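Local coordinates for protein triosephosphate isomerase (Trichomonas vaginalis, PDB 4O4V) that probably catalyses the interconversion of D-glyceraldehyde 3-phosphate and dihydroxyacetone phosphate in glycolysis and gluconeogenesis, working as a homodimer, at residues G7-A12 and S61-F66; V39-F44 and W89-H94; V65-N70 and D105-A110; V77-I82 and A112-E117. All blocks are in the same frame, centred on the assembly; numbering follows the deposited sequence.

Interaction 1 of 4, residues G7-A12 and S61-F66; sequences GGNWKA and SAENVF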
loop_
_atom_site.group_PDB
_atom_site.type_symbol
_atom_site.label_atom_id
_atom_site.label_comp_id
_atom_site.label_asym_id
_atom_site.label_seq_id
_atom_site.Cartn_x
_atom_site.Cartn_y
_atom_site.Cartn_z
ATOM N N GLY A 7 -16.148 -4.405 -12.843
ATOM C CA GLY A 7 -14.841 -3.978 -12.358
ATOM C C GLY A 7 -13.821 -5.047 -12.598
ATOM O O GLY A 7 -14.043 -6.214 -12.249
ATOM N N GLY A 8 -12.713 -4.710 -13.214
ATOM C CA GLY A 8 -11.582 -5.609 -13.357
ATOM C C GLY A 8 -10.572 -5.378 -12.259
ATOM O O GLY A 8 -9.858 -4.355 -12.313
ATOM N N ASN A 9 -10.421 -6.290 -11.323
ATOM C CA ASN A 9 -9.444 -6.151 -10.241
ATOM C C ASN A 9 -8.176 -6.903 -10.626
ATOM O O ASN A 9 -8.124 -8.127 -10.534
ATOM C CB ASN A 9 -10.034 -6.714 -8.954
ATOM C CG ASN A 9 -9.098 -6.593 -7.784
ATOM O OD1 ASN A 9 -8.073 -5.893 -7.853
ATOM N ND2 ASN A 9 -9.450 -7.222 -6.687
ATOM N N TRP A 10 -7.155 -6.175 -11.050
ATOM C CA TRP A 10 -5.870 -6.797 -11.382
ATOM C C TRP A 10 -5.184 -7.404 -10.175
ATOM O O TRP A 10 -4.278 -8.221 -10.350
ATOM C CB TRP A 10 -4.925 -5.787 -12.008
ATOM C CG TRP A 10 -5.325 -5.293 -13.366
ATOM C CD1 TRP A 10 -6.492 -5.506 -14.044
ATOM C CD2 TRP A 10 -4.523 -4.448 -14.194
ATOM N NE1 TRP A 10 -6.458 -4.827 -15.257
ATOM C CE2 TRP A 10 -5.254 -4.186 -15.370
ATOM C CE3 TRP A 10 -3.238 -3.904 -14.060
ATOM C CZ2 TRP A 10 -4.751 -3.377 -16.407
ATOM C CZ3 TRP A 10 -2.746 -3.096 -15.093
ATOM C CH2 TRP A 10 -3.497 -2.854 -16.245
ATOM N N LYS A 11 -5.569 -7.008 -8.970
ATOM C CA LYS A 11 -4.908 -7.420 -7.734
ATOM C C LYS A 11 -3.451 -6.996 -7.820
ATOM O O LYS A 11 -3.151 -5.926 -8.359
ATOM C CB LYS A 11 -5.110 -8.899 -7.390
ATOM C CG LYS A 11 -6.597 -9.312 -7.411
ATOM C CD LYS A 11 -6.810 -10.726 -6.941
ATOM C CE LYS A 11 -8.276 -11.099 -6.961
ATOM N NZ LYS A 11 -8.465 -12.432 -6.341
ATOM N N ALA A 12 -2.518 -7.764 -7.284
ATOM C CA ALA A 12 -1.091 -7.407 -7.317
ATOM C C ALA A 12 -0.452 -7.976 -8.580
ATOM O O ALA A 12 0.382 -8.879 -8.533
ATOM C CB ALA A 12 -0.373 -7.870 -6.065
ATOM N N SER A 61 -9.515 2.668 -11.162
ATOM C CA SER A 61 -9.728 2.539 -9.733
ATOM C C SER A 61 -8.469 2.136 -9.001
ATOM O O SER A 61 -7.665 1.339 -9.482
ATOM C CB SER A 61 -10.774 1.438 -9.483
ATOM O OG SER A 61 -11.104 1.277 -8.119
ATOM N N ALA A 62 -8.306 2.688 -7.800
ATOM C CA ALA A 62 -7.364 2.114 -6.853
ATOM C C ALA A 62 -7.886 0.831 -6.249
ATOM O O ALA A 62 -9.084 0.512 -6.337
ATOM C CB ALA A 62 -7.063 3.117 -5.746
ATOM N N GLU A 63 -7.011 0.077 -5.607
ATOM C CA GLU A 63 -7.351 -1.195 -4.972
ATOM C C GLU A 63 -7.527 -1.082 -3.456
ATOM O O GLU A 63 -7.917 -2.048 -2.793
ATOM C CB GLU A 63 -6.310 -2.273 -5.276
ATOM C CG GLU A 63 -6.315 -2.717 -6.755
ATOM C CD GLU A 63 -5.303 -3.803 -7.054
ATOM O OE1 GLU A 63 -4.840 -4.494 -6.136
ATOM O OE2 GLU A 63 -4.961 -3.970 -8.275
ATOM N N ASN A 64 -7.232 0.096 -2.923
ATOM C CA ASN A 64 -7.286 0.406 -1.495
ATOM C C ASN A 64 -6.979 1.894 -1.348
ATOM O O ASN A 64 -6.372 2.481 -2.248
ATOM C CB ASN A 64 -6.244 -0.414 -0.722
ATOM C CG ASN A 64 -6.312 -0.211 0.764
ATOM O OD1 ASN A 64 -7.385 -0.133 1.327
ATOM N ND2 ASN A 64 -5.140 -0.120 1.399
ATOM N N VAL A 65 -7.309 2.466 -0.195
ATOM C CA VAL A 65 -6.859 3.808 0.201
ATOM C C VAL A 65 -6.741 3.814 1.710
ATOM O O VAL A 65 -7.320 2.969 2.403
ATOM C CB VAL A 65 -7.834 4.934 -0.224
ATOM C CG1 VAL A 65 -8.033 4.991 -1.698
ATOM C CG2 VAL A 65 -9.176 4.820 0.455
ATOM N N PHE A 66 -6.005 4.771 2.260
ATOM C CA PHE A 66 -5.933 4.931 3.707
ATOM C C PHE A 66 -7.087 5.821 4.221
ATOM O O PHE A 66 -7.935 6.242 3.463
ATOM C CB PHE A 66 -4.529 5.463 4.081
ATOM C CG PHE A 66 -4.218 5.405 5.541
ATOM C CD1 PHE A 66 -4.228 4.217 6.247
ATOM C CD2 PHE A 66 -3.900 6.571 6.237
ATOM C CE1 PHE A 66 -3.939 4.186 7.585
ATOM C CE2 PHE A 66 -3.621 6.529 7.570
ATOM C CZ PHE A 66 -3.644 5.367 8.248
#

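Interaction 2 of 4, residues V39-F44 and W89-H94; sequences VVAAPF and WTILGH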
loop_
_atom_site.group_PDB
_atom_site.type_symbol
_atom_site.label_atom_id
_atom_site.label_comp_id
_atom_site.label_asym_id
_atom_site.label_seq_id
_atom_site.Cartn_x
_atom_site.Cartn_y
_atom_site.Cartn_z
ATOM N N VAL A 39 -14.851 -0.384 -14.932
ATOM C CA VAL A 39 -13.820 0.205 -14.095
ATOM C C VAL A 39 -12.671 -0.804 -14.038
ATOM O O VAL A 39 -12.919 -2.017 -13.959
ATOM C CB VAL A 39 -14.421 0.512 -12.728
ATOM C CG1 VAL A 39 -13.389 0.942 -11.709
ATOM C CG2 VAL A 39 -15.489 1.587 -12.829
ATOM N N VAL A 40 -11.432 -0.332 -14.066
ATOM C CA VAL A 40 -10.244 -1.179 -14.025
ATOM C C VAL A 40 -9.394 -0.745 -12.849
ATOM O O VAL A 40 -8.968 0.418 -12.792
ATOM C CB VAL A 40 -9.438 -1.078 -15.312
ATOM C CG1 VAL A 40 -8.213 -1.986 -15.227
ATOM C CG2 VAL A 40 -10.321 -1.451 -16.536
ATOM N N ALA A 41 -9.159 -1.674 -11.918
ATOM C CA ALA A 41 -8.371 -1.418 -10.704
ATOM C C ALA A 41 -6.994 -2.048 -10.828
ATOM O O ALA A 41 -6.875 -3.222 -11.221
ATOM C CB ALA A 41 -9.079 -1.962 -9.484
ATOM N N ALA A 42 -5.951 -1.290 -10.492
ATOM C CA ALA A 42 -4.565 -1.725 -10.679
ATOM C C ALA A 42 -3.728 -1.334 -9.475
ATOM O O ALA A 42 -4.119 -0.458 -8.694
ATOM C CB ALA A 42 -4.009 -1.107 -11.935
ATOM N N PRO A 43 -2.528 -1.910 -9.351
ATOM C CA PRO A 43 -1.605 -1.501 -8.277
ATOM C C PRO A 43 -1.290 -0.017 -8.324
ATOM O O PRO A 43 -1.204 0.587 -9.399
ATOM C CB PRO A 43 -0.350 -2.336 -8.562
ATOM C CG PRO A 43 -0.881 -3.562 -9.234
ATOM C CD PRO A 43 -2.018 -3.089 -10.080
ATOM N N PHE A 44 -1.053 0.573 -7.158
ATOM C CA PHE A 44 -0.844 2.011 -7.071
ATOM C C PHE A 44 0.182 2.527 -8.054
ATOM O O PHE A 44 -0.007 3.581 -8.667
ATOM C CB PHE A 44 -0.375 2.434 -5.674
ATOM C CG PHE A 44 -1.361 2.241 -4.562
ATOM C CD1 PHE A 44 -2.590 2.879 -4.561
ATOM C CD2 PHE A 44 -1.029 1.461 -3.478
ATOM C CE1 PHE A 44 -3.470 2.716 -3.474
ATOM C CE2 PHE A 44 -1.905 1.304 -2.396
ATOM C CZ PHE A 44 -3.112 1.930 -2.415
ATOM N N TRP A 89 -12.244 6.245 -8.323
ATOM C CA TRP A 89 -12.746 5.004 -7.736
ATOM C C TRP A 89 -11.693 4.379 -6.847
ATOM O O TRP A 89 -10.498 4.466 -7.094
ATOM C CB TRP A 89 -13.063 3.995 -8.832
ATOM C CG TRP A 89 -14.368 4.193 -9.549
ATOM C CD1 TRP A 89 -14.549 4.849 -10.731
ATOM C CD2 TRP A 89 -15.659 3.736 -9.139
ATOM N NE1 TRP A 89 -15.870 4.810 -11.085
ATOM C CE2 TRP A 89 -16.574 4.153 -10.115
ATOM C CE3 TRP A 89 -16.130 3.023 -8.033
ATOM C CZ2 TRP A 89 -17.934 3.891 -10.024
ATOM C CZ3 TRP A 89 -17.484 2.761 -7.928
ATOM C CH2 TRP A 89 -18.368 3.181 -8.927
ATOM N N THR A 90 -12.179 3.651 -5.839
ATOM C CA THR A 90 -11.358 2.683 -5.113
ATOM C C THR A 90 -12.181 1.475 -4.711
ATOM O O THR A 90 -13.378 1.586 -4.404
ATOM C CB THR A 90 -10.681 3.286 -3.855
ATOM O OG1 THR A 90 -9.709 2.360 -3.333
ATOM C CG2 THR A 90 -11.662 3.700 -2.801
ATOM N N ILE A 91 -11.527 0.324 -4.667
ATOM C CA ILE A 91 -12.028 -0.856 -3.946
ATOM C C ILE A 91 -11.751 -0.687 -2.470
ATOM O O ILE A 91 -10.704 -0.139 -2.102
ATOM C CB ILE A 91 -11.364 -2.143 -4.485
ATOM C CG1 ILE A 91 -11.614 -2.297 -5.994
ATOM C CG2 ILE A 91 -11.825 -3.397 -3.742
ATOM C CD1 ILE A 91 -10.830 -3.418 -6.646
ATOM N N LEU A 92 -12.664 -1.166 -1.623
ATOM C CA LEU A 92 -12.463 -1.231 -0.175
ATOM C C LEU A 92 -12.920 -2.564 0.350
ATOM O O LEU A 92 -13.944 -3.090 -0.088
ATOM C CB LEU A 92 -13.274 -0.126 0.542
ATOM C CG LEU A 92 -12.833 1.311 0.302
ATOM C CD1 LEU A 92 -13.772 2.255 1.031
ATOM C CD2 LEU A 92 -11.414 1.504 0.758
ATOM N N GLY A 93 -12.203 -3.077 1.339
ATOM C CA GLY A 93 -12.663 -4.247 2.071
ATOM C C GLY A 93 -12.580 -5.568 1.333
ATOM O O GLY A 93 -13.227 -6.543 1.707
ATOM N N HIS A 94 -11.755 -5.641 0.306
ATOM C CA HIS A 94 -11.555 -6.893 -0.404
ATOM C C HIS A 94 -11.145 -7.971 0.582
ATOM O O HIS A 94 -10.382 -7.716 1.535
ATOM C CB HIS A 94 -10.476 -6.718 -1.470
ATOM C CG HIS A 94 -10.432 -7.835 -2.436
ATOM N ND1 HIS A 94 -9.789 -9.022 -2.193
ATOM C CD2 HIS A 94 -11.023 -7.955 -3.640
ATOM C CE1 HIS A 94 -10.018 -9.833 -3.205
ATOM N NE2 HIS A 94 -10.734 -9.191 -4.110
#

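Interaction 3 of 4, residues V65-N70 and D105-A110; sequences VFTKPN and DEFLAA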
loop_
_atom_site.group_PDB
_atom_site.type_symbol
_atom_site.label_atom_id
_atom_site.label_comp_id
_atom_site.label_asym_id
_atom_site.label_seq_id
_atom_site.Cartn_x
_atom_site.Cartn_y
_atom_site.Cartn_z
ATOM N N VAL A 65 -7.309 2.466 -0.195
ATOM C CA VAL A 65 -6.859 3.808 0.201
ATOM C C VAL A 65 -6.741 3.814 1.710
ATOM O O VAL A 65 -7.320 2.969 2.403
ATOM C CB VAL A 65 -7.834 4.934 -0.224
ATOM C CG1 VAL A 65 -8.033 4.991 -1.698
ATOM C CG2 VAL A 65 -9.176 4.820 0.455
ATOM N N PHE A 66 -6.005 4.771 2.260
ATOM C CA PHE A 66 -5.933 4.931 3.707
ATOM C C PHE A 66 -7.087 5.821 4.221
ATOM O O PHE A 66 -7.935 6.242 3.463
ATOM C CB PHE A 66 -4.529 5.463 4.081
ATOM C CG PHE A 66 -4.218 5.405 5.541
ATOM C CD1 PHE A 66 -4.228 4.217 6.247
ATOM C CD2 PHE A 66 -3.900 6.571 6.237
ATOM C CE1 PHE A 66 -3.939 4.186 7.585
ATOM C CE2 PHE A 66 -3.621 6.529 7.570
ATOM C CZ PHE A 66 -3.644 5.367 8.248
ATOM N N THR A 67 -7.140 6.058 5.532
ATOM C CA THR A 67 -8.241 6.777 6.187
ATOM C C THR A 67 -8.030 8.279 6.340
ATOM O O THR A 67 -8.936 8.978 6.784
ATOM C CB THR A 67 -8.424 6.237 7.590
ATOM O OG1 THR A 67 -7.137 6.224 8.201
ATOM C CG2 THR A 67 -9.048 4.833 7.598
ATOM N N LYS A 68 -6.852 8.777 6.009
ATOM C CA LYS A 68 -6.472 10.165 6.249
ATOM C C LYS A 68 -6.000 10.827 4.961
ATOM O O LYS A 68 -5.592 10.122 4.037
ATOM C CB LYS A 68 -5.328 10.187 7.277
ATOM C CG LYS A 68 -5.660 9.534 8.618
ATOM C CD LYS A 68 -6.691 10.295 9.423
ATOM C CE LYS A 68 -6.852 9.657 10.803
ATOM N NZ LYS A 68 -7.829 10.372 11.659
ATOM N N PRO A 69 -5.961 12.167 4.901
ATOM C CA PRO A 69 -5.540 12.836 3.653
ATOM C C PRO A 69 -4.059 12.726 3.327
ATOM O O PRO A 69 -3.680 12.762 2.159
ATOM C CB PRO A 69 -5.925 14.302 3.876
ATOM C CG PRO A 69 -5.981 14.432 5.344
ATOM C CD PRO A 69 -6.493 13.120 5.880
ATOM N N ASN A 70 -3.230 12.615 4.364
ATOM C CA ASN A 70 -1.779 12.667 4.287
ATOM C C ASN A 70 -1.265 12.547 5.684
ATOM O O ASN A 70 -2.046 12.659 6.642
ATOM C CB ASN A 70 -1.255 13.984 3.649
ATOM C CG ASN A 70 -1.526 15.196 4.462
ATOM O OD1 ASN A 70 -2.668 15.571 4.659
ATOM N ND2 ASN A 70 -0.479 15.847 4.916
ATOM N N ASP A 105 -13.692 -4.135 10.329
ATOM C CA ASP A 105 -14.855 -3.382 9.878
ATOM C C ASP A 105 -14.785 -1.911 10.300
ATOM O O ASP A 105 -15.263 -1.041 9.568
ATOM C CB ASP A 105 -16.162 -4.013 10.382
ATOM C CG ASP A 105 -16.475 -5.336 9.693
ATOM O OD1 ASP A 105 -16.777 -5.337 8.480
ATOM O OD2 ASP A 105 -16.456 -6.382 10.373
ATOM N N GLU A 106 -14.218 -1.613 11.463
ATOM C CA GLU A 106 -14.114 -0.220 11.902
ATOM C C GLU A 106 -13.175 0.572 10.979
ATOM O O GLU A 106 -13.466 1.701 10.590
ATOM C CB GLU A 106 -13.619 -0.166 13.345
ATOM N N PHE A 107 -12.035 -0.004 10.623
ATOM C CA PHE A 107 -11.076 0.624 9.712
ATOM C C PHE A 107 -11.746 0.848 8.360
ATOM O O PHE A 107 -11.600 1.908 7.747
ATOM C CB PHE A 107 -9.863 -0.326 9.606
ATOM C CG PHE A 107 -8.643 0.209 8.900
ATOM C CD1 PHE A 107 -8.202 1.520 9.044
ATOM C CD2 PHE A 107 -7.853 -0.685 8.183
ATOM C CE1 PHE A 107 -6.998 1.938 8.426
ATOM C CE2 PHE A 107 -6.642 -0.302 7.592
ATOM C CZ PHE A 107 -6.211 1.018 7.718
ATOM N N LEU A 108 -12.464 -0.153 7.867
ATOM C CA LEU A 108 -13.100 -0.080 6.558
ATOM C C LEU A 108 -14.224 0.952 6.520
ATOM O O LEU A 108 -14.382 1.666 5.527
ATOM C CB LEU A 108 -13.608 -1.456 6.138
ATOM C CG LEU A 108 -12.485 -2.461 5.892
ATOM C CD1 LEU A 108 -13.049 -3.878 5.756
ATOM C CD2 LEU A 108 -11.674 -2.105 4.697
ATOM N N ALA A 109 -15.024 1.032 7.572
ATOM C CA ALA A 109 -16.056 2.050 7.646
ATOM C C ALA A 109 -15.424 3.445 7.617
ATOM O O ALA A 109 -15.959 4.334 6.935
ATOM C CB ALA A 109 -16.898 1.832 8.892
ATOM N N ALA A 110 -14.307 3.636 8.312
ATOM C CA ALA A 110 -13.640 4.918 8.309
ATOM C C ALA A 110 -13.144 5.230 6.896
ATOM O O ALA A 110 -13.224 6.375 6.445
ATOM C CB ALA A 110 -12.503 4.930 9.311
#

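Interaction 4 of 4, residues V77-I82 and A112-E117; sequences VTVPMI and AKFALE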
loop_
_atom_site.group_PDB
_atom_site.type_symbol
_atom_site.label_atom_id
_atom_site.label_comp_id
_atom_site.label_asym_id
_atom_site.label_seq_id
_atom_site.Cartn_x
_atom_site.Cartn_y
_atom_site.Cartn_z
ATOM N N VAL A 77 -1.012 5.131 0.660
ATOM C CA VAL A 77 -1.459 6.056 -0.385
ATOM C C VAL A 77 -2.832 6.567 -0.014
ATOM O O VAL A 77 -3.661 5.827 0.512
ATOM C CB VAL A 77 -1.469 5.357 -1.766
ATOM C CG1 VAL A 77 -2.087 6.235 -2.842
ATOM C CG2 VAL A 77 -0.034 4.974 -2.141
ATOM N N THR A 78 -3.061 7.859 -0.225
ATOM C CA THR A 78 -4.269 8.514 0.267
ATOM C C THR A 78 -5.154 9.017 -0.871
ATOM O O THR A 78 -4.743 9.175 -2.035
ATOM C CB THR A 78 -3.906 9.660 1.180
ATOM O OG1 THR A 78 -3.281 10.683 0.388
ATOM C CG2 THR A 78 -2.992 9.220 2.314
ATOM N N VAL A 79 -6.407 9.288 -0.517
ATOM C CA VAL A 79 -7.415 9.775 -1.455
ATOM C C VAL A 79 -6.961 10.993 -2.259
ATOM O O VAL A 79 -7.061 10.976 -3.487
ATOM C CB VAL A 79 -8.756 9.995 -0.755
ATOM C CG1 VAL A 79 -9.729 10.783 -1.642
ATOM C CG2 VAL A 79 -9.373 8.647 -0.347
ATOM N N PRO A 80 -6.441 12.050 -1.612
ATOM C CA PRO A 80 -6.041 13.208 -2.438
ATOM C C PRO A 80 -4.971 12.863 -3.480
ATOM O O PRO A 80 -4.946 13.454 -4.551
ATOM C CB PRO A 80 -5.513 14.213 -1.408
ATOM C CG PRO A 80 -6.161 13.791 -0.081
ATOM C CD PRO A 80 -6.348 12.338 -0.165
ATOM N N MET A 81 -4.069 11.938 -3.159
ATOM C CA MET A 81 -2.998 11.597 -4.098
ATOM C C MET A 81 -3.607 10.977 -5.350
ATOM O O MET A 81 -3.239 11.312 -6.477
ATOM C CB MET A 81 -2.025 10.619 -3.472
ATOM C CG MET A 81 -1.306 11.087 -2.228
ATOM S SD MET A 81 -0.336 9.727 -1.546
ATOM C CE MET A 81 0.191 10.461 0.014
ATOM N N ILE A 82 -4.517 10.039 -5.152
ATOM C CA ILE A 82 -5.200 9.351 -6.237
ATOM C C ILE A 82 -6.032 10.341 -7.042
ATOM O O ILE A 82 -5.981 10.353 -8.277
ATOM C CB ILE A 82 -6.041 8.207 -5.650
ATOM C CG1 ILE A 82 -5.128 7.127 -5.036
ATOM C CG2 ILE A 82 -6.978 7.607 -6.686
ATOM C CD1 ILE A 82 -5.852 6.291 -3.997
ATOM N N ALA A 112 -14.466 4.141 4.024
ATOM C CA ALA A 112 -15.610 4.424 3.170
ATOM C C ALA A 112 -16.113 5.853 3.389
ATOM O O ALA A 112 -16.372 6.569 2.424
ATOM C CB ALA A 112 -16.741 3.437 3.453
ATOM N N LYS A 113 -16.237 6.265 4.650
ATOM C CA LYS A 113 -16.686 7.611 4.952
ATOM C C LYS A 113 -15.708 8.632 4.374
ATOM O O LYS A 113 -16.131 9.611 3.738
ATOM C CB LYS A 113 -16.807 7.785 6.453
ATOM C CG LYS A 113 -17.278 9.174 6.901
ATOM C CD LYS A 113 -17.485 9.251 8.416
ATOM C CE LYS A 113 -18.020 10.607 8.901
ATOM N NZ LYS A 113 -17.041 11.679 8.725
ATOM N N PHE A 114 -14.418 8.448 4.623
ATOM C CA PHE A 114 -13.413 9.408 4.181
ATOM C C PHE A 114 -13.360 9.487 2.663
ATOM O O PHE A 114 -13.329 10.583 2.097
ATOM C CB PHE A 114 -12.043 9.061 4.756
ATOM C CG PHE A 114 -11.002 10.064 4.411
ATOM C CD1 PHE A 114 -10.974 11.262 5.044
ATOM C CD2 PHE A 114 -10.056 9.803 3.416
ATOM C CE1 PHE A 114 -10.038 12.221 4.700
ATOM C CE2 PHE A 114 -9.125 10.752 3.093
ATOM C CZ PHE A 114 -9.126 11.949 3.725
ATOM N N ALA A 115 -13.401 8.338 1.994
ATOM C CA ALA A 115 -13.355 8.338 0.529
ATOM C C ALA A 115 -14.573 9.082 -0.057
ATOM O O ALA A 115 -14.430 9.966 -0.921
ATOM C CB ALA A 115 -13.279 6.931 0.005
ATOM N N LEU A 116 -15.763 8.731 0.422
ATOM C CA LEU A 116 -17.001 9.322 -0.111
ATOM C C LEU A 116 -17.069 10.809 0.175
ATOM O O LEU A 116 -17.441 11.598 -0.716
ATOM C CB LEU A 116 -18.220 8.599 0.437
ATOM C CG LEU A 116 -18.399 7.185 -0.104
ATOM C CD1 LEU A 116 -19.354 6.410 0.757
ATOM C CD2 LEU A 116 -18.828 7.179 -1.566
ATOM N N GLU A 117 -16.697 11.232 1.386
ATOM C CA GLU A 117 -16.817 12.646 1.694
ATOM C C GLU A 117 -15.797 13.461 0.930
ATOM O O GLU A 117 -15.965 14.684 0.798
ATOM C CB GLU A 117 -16.831 12.887 3.212
ATOM C CG GLU A 117 -15.542 12.774 3.841
ATOM C CD GLU A 117 -15.603 12.601 5.368
ATOM O OE1 GLU A 117 -16.696 12.550 5.973
ATOM O OE2 GLU A 117 -14.518 12.489 5.958
#

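Interaction 1 of 4, residues G7-A12 and S61-F66
Glu63 reaches over to the turn Asn9-Lys11 and makes nearly the whole contact with its carboxyl group. Among the polar approaches, Glu63 OE2 lies 2.7 Å from Lys11 O, so close that the acid group probably holds a proton; Glu63 OE1 lies 3.1 Å from the same Lys11 O. Glu63 OE1 also accepts a hydrogen bond from the backbone N of Gly75 of the second subunit, which helps hold the group in place. The extended chain beyond CG carries the carboxyl out to this spot. Flat groups meet crosswise: Glu63 CD sits 3.6 Å from Asn9 OD1, and the amide and carboxyl planes stand 79° apart. Within 7-12, Lys11 N donates to Asn9 OD1 at 3.0 Å, from above the carbonyl plane rather than on a lone pair, closing an Asx turn. Asn9 ND2 is bonded to Thr74 OG1 of the second subunit, and the amine of Lys11 points elsewhere, to a salt bridge with Glu96. Both segments run from the C-terminal ends of parallel strands 5-9 and 59-62 into the following loops, the rim of the TIM barrel that carries the active site in this family, here met by the partner subunit.

Interaction 2 of 4, residues V39-F44 and W89-H94
Ile91, whose side chain meets Ala41 across the contact, has its backbone O gripped by Thr90 OG1 at 3.0 Å, the donor standing above the carbonyl plane instead of on a lone pair. This bond stays within 89-94; between the two segments no hydrogen bond forms, and the contact is made by apolar side chains alone. Val39 lies across the indole of Trp89 at about a right angle. Its CG2 sits over one face, 3.9 Å from the centroid of the five-membered ring and only 17° off the normal, a CH-pi contact displaced toward the rim of the whole indole. The nearest ring atom to Val39 CG2 is Trp89 NE1 at 3.7 Å, while Val39 CG1 touches Trp89 CG at 4.0 Å, so both methyls rest on the pyrrole part. Further along, Ala41 CB meets Ile91 CD1 at 3.6 Å: the CG1 branch, with CG1 beside the backbone N and anti to the carbonyl carbon (chi1 -58°), runs on extended to bring its terminal methyl to the alanine. Strands 37-41 and 89-92 are not neighbours in the sheet; strand 59-62 runs between them, and Ser61 touches Val39, Ala41 and Trp89. The side chains therefore meet inside the TIM barrel, where Phe5 also packs on the Trp89 ring. With every touching residue buried and no polar bond across, the pairing implies cohesion through dispersion and CH-pi contact in the barrel interior.

Interaction 3 of 4, residues V65-N70 and D105-A110
Phe66 and Phe107 each swing their ring away from the backbone N (chi1 -168° and -170°), and this brings the two rings together where the loop after strand 59-62 passes helix 105-117 of the TIM barrel. The two side chains cross at about a right angle. Phe66 CE1 lies at the edge of the Phe107 ring, in its plane, 3.9 Å from Phe107 CE1; Phe66 CD1 comes 4.0 Å from Phe107 CZ, so CD1 and CE1 of Phe66 meet CE1 and CZ of Phe107. Thr67 points toward the helix. Its OG1 sits between the backbone N and the carbonyl carbon (chi1 50°), 3.5 Å above the centre of the Phe66 ring, while its methyl is left facing the helix. Phe66 also meets the ring of Phe73, and its backbone bonds to Val77, so the start of the loop is tied to its return. The other end of the segment faces the second subunit, where Asn70 ND2 bonds to Asn13 OD1 of that chain. No hydrogen bond joins the two segments. The contact finishes at the methyl of Thr67: CG2 lies 3.6 Å from Phe107 CE1 and 3.9 Å from Ala110 CB.

Interaction 4 of 4, residues V77-I82 and A112-E117
The Phe114 ring is the flat group of this contact, and Val79 approaches it obliquely at one side, with Val79 CB 3.9 Å from Phe114 CE2. Val79 CG2 reaches the same side of the ring, 4.0 Å from both Phe114 CD2 and Phe114 CE2. Phe114 carries CG opposite its backbone N (chi1 -176°), which sends the ring out toward the start of helix 79-83; there the two side chains slide past each other in opposite directions. Pro69 of the loop also packs on this ring. Beside it the backbones come within 6.4 Å (Val79 CA to Ala115 CA), probably helped by the small Ala115 side chain: Val79 CG2 lies 4.1 Å from Ala115 CA and 4.3 Å from Ala115 CB. The contact across the segments is wholly apolar. The polar bonds lie within each segment or run to the neighbouring loop. At the N-cap of helix 79-83, Thr78 OG1 makes no capping bond but binds Pro69 O, and Thr78 N makes a weak bond to Met81 SD at 3.6 Å. On the outer helix face, Glu117 OE1, one helical turn on, receives Lys113 NZ on its syn lone pair at 2.9 Å, a salt bridge. Ala112, Ala115 and Leu116 rest on Ile122 of strand 121-126, while Met81 and Ile82 face Pro14 and Ile45 of the second subunit. Helix against helix over the strands, this is the outer layer of a TIM barrel, here beside the dimer interface.

How the interactions relate
Interactions 1 and 2 lie in the barrel, interaction 1 at the C-terminal ends of its strands, their centres 2 Å apart, and share its parallel sheet: strand 37-41 stands between strands 5-9 and 59-62, with backbone bonds from Gly8 to Val39 and Ala41. Interactions 3 and 4, about 8 Å apart centre to centre, lie on the outside and share helix 105-117. The loop after strand 59-62 joins the two levels, since Val65 and Phe66 belong to both interaction 1 and interaction 3. Along the chain, interactions 2, 3 and 4 cross one another, interactions 1 and 2 also cross, and interaction 1 closes before interaction 4 opens. Residues of all four come within reach of the second subunit, so the barrel and its helical layer both border the dimer interface.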